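Local coordinates for N-acylhomoserine lactone dependent regulatory protein (Burkholderia cenocepacia, PDB 5L10), which probably binds DNA as a LuxR-family transcription factor dependent on N-acylhomoserine lactones, here represented by its N-terminal part with the autoinducer-binding domain, at residues Y43-R47 with L164-A169; C12-L16 with P28-A32. One frame throughout, in Å; residues are numbered along the deposited sequence. Where two conformers were deposited one is given.

Interaction 1: Y43-R47 with L164-A169; sequences YGLRR and LMPRLA
With CG anti to the backbone N (chi1 -162°), the ring of Tyr43 is carried off its strand onto helix residues 164-168, and Leu45, also anti at its first torsion, reaches Met165 and continues to Leu168 and Ala169. The contact illustrates how an alpha-beta-alpha sandwich is closed: strand 40-46 of the antiparallel sheet in this autoinducer-binding domain packs against the C-terminal end of helix 143-169. The local axes cross at -50° and approach to 9.3 Å.

Three helix side chains meet the tyrosine obliquely, all from the same side of its ring plane. Leu164 runs past it in the opposite direction, laying CD2 3.7 Å from Tyr43 CB, while Leu168 crosses at a slant and brings CD1 to 3.8 Å from Tyr43 CD2. Met165, present as selenomethionine, sets its CB 3.8 Å from Tyr43 CE2, farther along the ring. The tyrosine hydroxyl is buried but paired, hydrogen-bonded to ND1 of His161 one turn earlier on the same helix, which ties the polar end of the ring to the helix its carbons pack on.

Leu45 divides its branches. CD1 faces the selenomethionine, the two side chains meeting at about a right angle, and CD2 lies 3.9 Å from Leu168 CB and 3.8 Å from Ala169 CB. Tyr43 and Leu45, two apart on the strand, both point their CB toward the helix.

Toward the partly exposed margin the chemistry turns polar. Arg47 is poorly ordered, but as modelled its chain bends at the third torsion and brings the guanidinium edge to the helix end: NH2 donates to Ala169 O at 3.1 Å, nearly straight (169°), with the oxygen lying in the guanidinium plane.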
loop_
_atom_site.group_PDB
_atom_site.type_symbol
_atom_site.label_atom_id
_atom_site.label_comp_id
_atom_site.label_asym_id
_atom_site.label_seq_id
_atom_site.Cartn_x
_atom_site.Cartn_y
_atom_site.Cartn_z
ATOM N N TYR A 43 -11.929 2.254 -8.725
ATOM C CA TYR A 43 -11.290 1.089 -8.128
ATOM C C TYR A 43 -11.825 -0.175 -8.780
ATOM O O TYR A 43 -13.039 -0.328 -8.943
ATOM C CB TYR A 43 -11.507 1.020 -6.614
ATOM C CG TYR A 43 -10.507 0.106 -5.949
ATOM C CD1 TYR A 43 -9.218 0.544 -5.678
ATOM C CD2 TYR A 43 -10.837 -1.204 -5.620
ATOM C CE1 TYR A 43 -8.289 -0.287 -5.084
ATOM C CE2 TYR A 43 -9.913 -2.045 -5.024
ATOM C CZ TYR A 43 -8.640 -1.579 -4.758
ATOM O OH TYR A 43 -7.710 -2.401 -4.167
ATOM N N GLY A 44 -10.918 -1.077 -9.142
ATOM C CA GLY A 44 -11.310 -2.333 -9.744
ATOM C C GLY A 44 -10.755 -3.544 -9.022
ATOM O O GLY A 44 -9.551 -3.623 -8.758
ATOM N N LEU A 45 -11.622 -4.498 -8.701
ATOM C CA LEU A 45 -11.222 -5.738 -8.048
ATOM C C LEU A 45 -11.329 -6.866 -9.065
ATOM O O LEU A 45 -12.433 -7.215 -9.498
ATOM C CB LEU A 45 -12.088 -6.012 -6.820
ATOM C CG LEU A 45 -11.805 -7.320 -6.074
ATOM C CD1 LEU A 45 -10.370 -7.368 -5.564
ATOM C CD2 LEU A 45 -12.790 -7.512 -4.932
ATOM N N ARG A 46 -10.187 -7.420 -9.464
ATOM C CA ARG A 46 -10.138 -8.543 -10.393
ATOM C C ARG A 46 -9.771 -9.798 -9.616
ATOM O O ARG A 46 -8.704 -9.861 -8.994
ATOM C CB ARG A 46 -9.139 -8.293 -11.523
ATOM C CG ARG A 46 -9.350 -9.207 -12.718
ATOM C CD ARG A 46 -8.275 -9.026 -13.777
ATOM N NE ARG A 46 -6.979 -9.520 -13.323
ATOM C CZ ARG A 46 -5.974 -9.838 -14.134
ATOM N NH1 ARG A 46 -4.829 -10.279 -13.631
ATOM N NH2 ARG A 46 -6.117 -9.725 -15.448
ATOM N N ARG A 47 -10.649 -10.792 -9.655
ATOM C CA ARG A 47 -10.534 -11.974 -8.816
ATOM C C ARG A 47 -9.823 -13.111 -9.539
ATOM O O ARG A 47 -9.903 -13.247 -10.765
ATOM C CB ARG A 47 -11.919 -12.421 -8.358
ATOM C CG ARG A 47 -12.811 -11.255 -7.976
ATOM C CD ARG A 47 -14.156 -11.730 -7.475
ATOM N NE ARG A 47 -14.091 -12.181 -6.090
ATOM C CZ ARG A 47 -14.619 -11.520 -5.066
ATOM N NH1 ARG A 47 -15.265 -10.379 -5.274
ATOM N NH2 ARG A 47 -14.511 -12.004 -3.834
ATOM N N LEU A 164 -10.862 -0.462 1.201
ATOM C CA LEU A 164 -11.895 -0.647 0.188
ATOM C C LEU A 164 -11.887 -2.051 -0.407
ATOM O O LEU A 164 -12.921 -2.724 -0.414
ATOM C CB LEU A 164 -11.735 0.396 -0.926
ATOM C CG LEU A 164 -12.810 0.361 -2.009
ATOM C CD1 LEU A 164 -14.170 0.562 -1.380
ATOM C CD2 LEU A 164 -12.549 1.423 -3.054
HETATM N N MSE A 165 -10.743 -2.504 -0.907
HETATM C CA MSE A 165 -10.640 -3.829 -1.511
HETATM C C MSE A 165 -11.176 -4.978 -0.630
HETATM O O MSE A 165 -11.987 -5.777 -1.106
HETATM C CB MSE A 165 -9.185 -4.109 -1.913
HETATM C CG MSE A 165 -8.879 -5.583 -2.101
HETATM SE SE MSE A 165 -7.262 -5.964 -3.124
HETATM C CE MSE A 165 -5.961 -4.985 -2.070
ATOM N N PRO A 166 -10.754 -5.071 0.641
ATOM C CA PRO A 166 -11.249 -6.174 1.481
ATOM C C PRO A 166 -12.744 -6.127 1.726
ATOM O O PRO A 166 -13.342 -7.176 1.995
ATOM C CB PRO A 166 -10.471 -5.995 2.791
ATOM C CG PRO A 166 -10.157 -4.557 2.829
ATOM C CD PRO A 166 -9.858 -4.189 1.412
ATOM N N ARG A 167 -13.363 -4.951 1.654
ATOM C CA ARG A 167 -14.799 -4.824 1.841
ATOM C C ARG A 167 -15.570 -4.937 0.533
ATOM O O ARG A 167 -16.804 -4.989 0.558
ATOM C CB ARG A 167 -15.113 -3.501 2.543
ATOM C CG ARG A 167 -14.226 -3.284 3.756
ATOM C CD ARG A 167 -14.919 -2.518 4.858
ATOM N NE ARG A 167 -14.080 -2.438 6.052
ATOM C CZ ARG A 167 -13.150 -1.508 6.249
ATOM N NH1 ARG A 167 -12.435 -1.509 7.364
ATOM N NH2 ARG A 167 -12.937 -0.575 5.331
ATOM N N LEU A 168 -14.869 -4.972 -0.597
ATOM C CA LEU A 168 -15.446 -5.416 -1.857
ATOM C C LEU A 168 -15.341 -6.927 -2.013
ATOM O O LEU A 168 -16.301 -7.578 -2.443
ATOM C CB LEU A 168 -14.751 -4.726 -3.031
ATOM C CG LEU A 168 -15.024 -3.234 -3.213
ATOM C CD1 LEU A 168 -14.057 -2.645 -4.219
ATOM C CD2 LEU A 168 -16.456 -3.018 -3.660
ATOM N N ALA A 169 -14.191 -7.499 -1.657
ATOM C CA ALA A 169 -14.002 -8.938 -1.798
ATOM C C ALA A 169 -14.888 -9.708 -0.827
ATOM O O ALA A 169 -15.528 -10.697 -1.205
ATOM C CB ALA A 169 -12.531 -9.297 -1.585
#

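Interaction 2: C12-L16 with P28-A32; sequences CFDAL and PIAAA
The pyrrolidine ring of Pro28 meets two methyl groups from the other helix, Ala15 CB and Leu16 CD2, which lie obliquely on opposite sides of its mean plane. Ala15 CB approaches Pro28 CG at 3.7 Å, and Leu16 CD2 comes to 3.9 Å from Pro28 CB, the leucine side chain slanting across the ring. The example is a helical hairpin: helices 3-16 and 22-35, joined by a short connection, run antiparallel at 172° with local axes 9.4 Å apart.

The nearest backbones are those of Cys12 and Pro28, with the small side chains of Cys12, Ala15 and Ala32 at the interface. Because the Cys12 thiol stands anti to its own backbone N (chi1 -177°), SG is directed at the partner helix, 3.4 Å from Pro28 O and 4.0 Å from Ala32 CB. Pro28 O accepts the ordinary helical bond from Ala32 N. Ile29 CG1 contributes at longer range, 4.3 Å from Leu16 CD2.

Beyond the hairpin, helix 143-169 packs against both partners, its Ala159 touching Phe13 and Leu16 and its Leu156 touching Ala32. Phe13, whose ring turns toward helix 143-169, also packs on Ala154 of the second subunit, so helix 3-16 borders the dimer partner as well.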
loop_
_atom_site.group_PDB
_atom_site.type_symbol
_atom_site.label_atom_id
_atom_site.label_comp_id
_atom_site.label_asym_id
_atom_site.label_seq_id
_atom_site.Cartn_x
_atom_site.Cartn_y
_atom_site.Cartn_z
ATOM N N CYS A 12 -9.256 11.941 5.357
ATOM C CA CYS A 12 -9.623 10.710 4.669
ATOM C C CYS A 12 -9.473 9.506 5.589
ATOM O O CYS A 12 -10.387 8.681 5.702
ATOM C CB CYS A 12 -8.762 10.537 3.414
ATOM S SG CYS A 12 -9.176 9.090 2.404
ATOM N N PHE A 13 -8.327 9.393 6.263
ATOM C CA PHE A 13 -8.064 8.203 7.062
ATOM C C PHE A 13 -8.939 8.143 8.305
ATOM O O PHE A 13 -9.293 7.048 8.754
ATOM C CB PHE A 13 -6.584 8.137 7.429
ATOM C CG PHE A 13 -5.739 7.522 6.358
ATOM C CD1 PHE A 13 -5.393 6.181 6.414
ATOM C CD2 PHE A 13 -5.329 8.269 5.269
ATOM C CE1 PHE A 13 -4.629 5.606 5.414
ATOM C CE2 PHE A 13 -4.569 7.701 4.272
ATOM C CZ PHE A 13 -4.216 6.369 4.344
ATOM N N ASP A 14 -9.308 9.291 8.870
ATOM C CA ASP A 14 -10.245 9.264 9.985
ATOM C C ASP A 14 -11.619 8.793 9.529
ATOM O O ASP A 14 -12.279 8.019 10.232
ATOM C CB ASP A 14 -10.326 10.639 10.643
ATOM C CG ASP A 14 -9.400 10.764 11.840
ATOM O OD1 ASP A 14 -8.367 10.060 11.876
ATOM O OD2 ASP A 14 -9.710 11.562 12.750
ATOM N N ALA A 15 -12.061 9.235 8.349
ATOM C CA ALA A 15 -13.327 8.751 7.811
ATOM C C ALA A 15 -13.273 7.257 7.522
ATOM O O ALA A 15 -14.285 6.561 7.658
ATOM C CB ALA A 15 -13.693 9.526 6.546
ATOM N N LEU A 16 -12.102 6.745 7.139
ATOM C CA LEU A 16 -11.973 5.325 6.841
ATOM C C LEU A 16 -12.006 4.463 8.093
ATOM O O LEU A 16 -12.216 3.251 7.986
ATOM C CB LEU A 16 -10.683 5.066 6.059
ATOM C CG LEU A 16 -10.648 5.637 4.638
ATOM C CD1 LEU A 16 -9.341 5.297 3.953
ATOM C CD2 LEU A 16 -11.826 5.131 3.826
ATOM N N PRO A 28 -14.727 8.744 1.004
ATOM C CA PRO A 28 -13.508 9.389 1.530
ATOM C C PRO A 28 -12.343 9.355 0.560
ATOM O O PRO A 28 -11.642 10.364 0.404
ATOM C CB PRO A 28 -13.205 8.588 2.803
ATOM C CG PRO A 28 -14.504 8.064 3.227
ATOM C CD PRO A 28 -15.235 7.738 1.957
ATOM N N ILE A 29 -12.112 8.220 -0.103
ATOM C CA ILE A 29 -10.982 8.118 -1.021
ATOM C C ILE A 29 -11.215 8.986 -2.252
ATOM O O ILE A 29 -10.289 9.633 -2.757
ATOM C CB ILE A 29 -10.734 6.646 -1.400
ATOM C CG1 ILE A 29 -10.463 5.811 -0.144
ATOM C CG2 ILE A 29 -9.574 6.535 -2.370
ATOM C CD1 ILE A 29 -10.356 4.326 -0.411
ATOM N N ALA A 30 -12.452 9.022 -2.750
ATOM C CA ALA A 30 -12.756 9.855 -3.909
ATOM C C ALA A 30 -12.677 11.338 -3.564
ATOM O O ALA A 30 -12.212 12.146 -4.378
ATOM C CB ALA A 30 -14.135 9.500 -4.463
ATOM N N ALA A 31 -13.121 11.716 -2.362
ATOM C CA ALA A 31 -13.027 13.113 -1.953
ATOM C C ALA A 31 -11.574 13.550 -1.810
ATOM O O ALA A 31 -11.223 14.682 -2.168
ATOM C CB ALA A 31 -13.793 13.334 -0.649
ATOM N N ALA A 32 -10.711 12.667 -1.301
ATOM C CA ALA A 32 -9.296 13.007 -1.191
ATOM C C ALA A 32 -8.651 13.133 -2.567
ATOM O O ALA A 32 -7.904 14.085 -2.824
ATOM C CB ALA A 32 -8.567 11.961 -0.347
#

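Helix 143-169 is a partner in interaction 1 and a neighbour of both helices of interaction 2. The two contacts meet directly where Leu164 CB approaches Ile29 CD1 to 4.2 Å. Interaction 1 joins helix to sheet with larger side chains and spans a gradient from buried aromatic and aliphatic packing to an arginine bond at the partly exposed helix end. Interaction 2 joins helix to helix, is buried more uniformly, and combines small residues and a proline with Leu16 and Ile29. Chain separation differs too, 117 residues against 12. Each has neighbours in the second subunit.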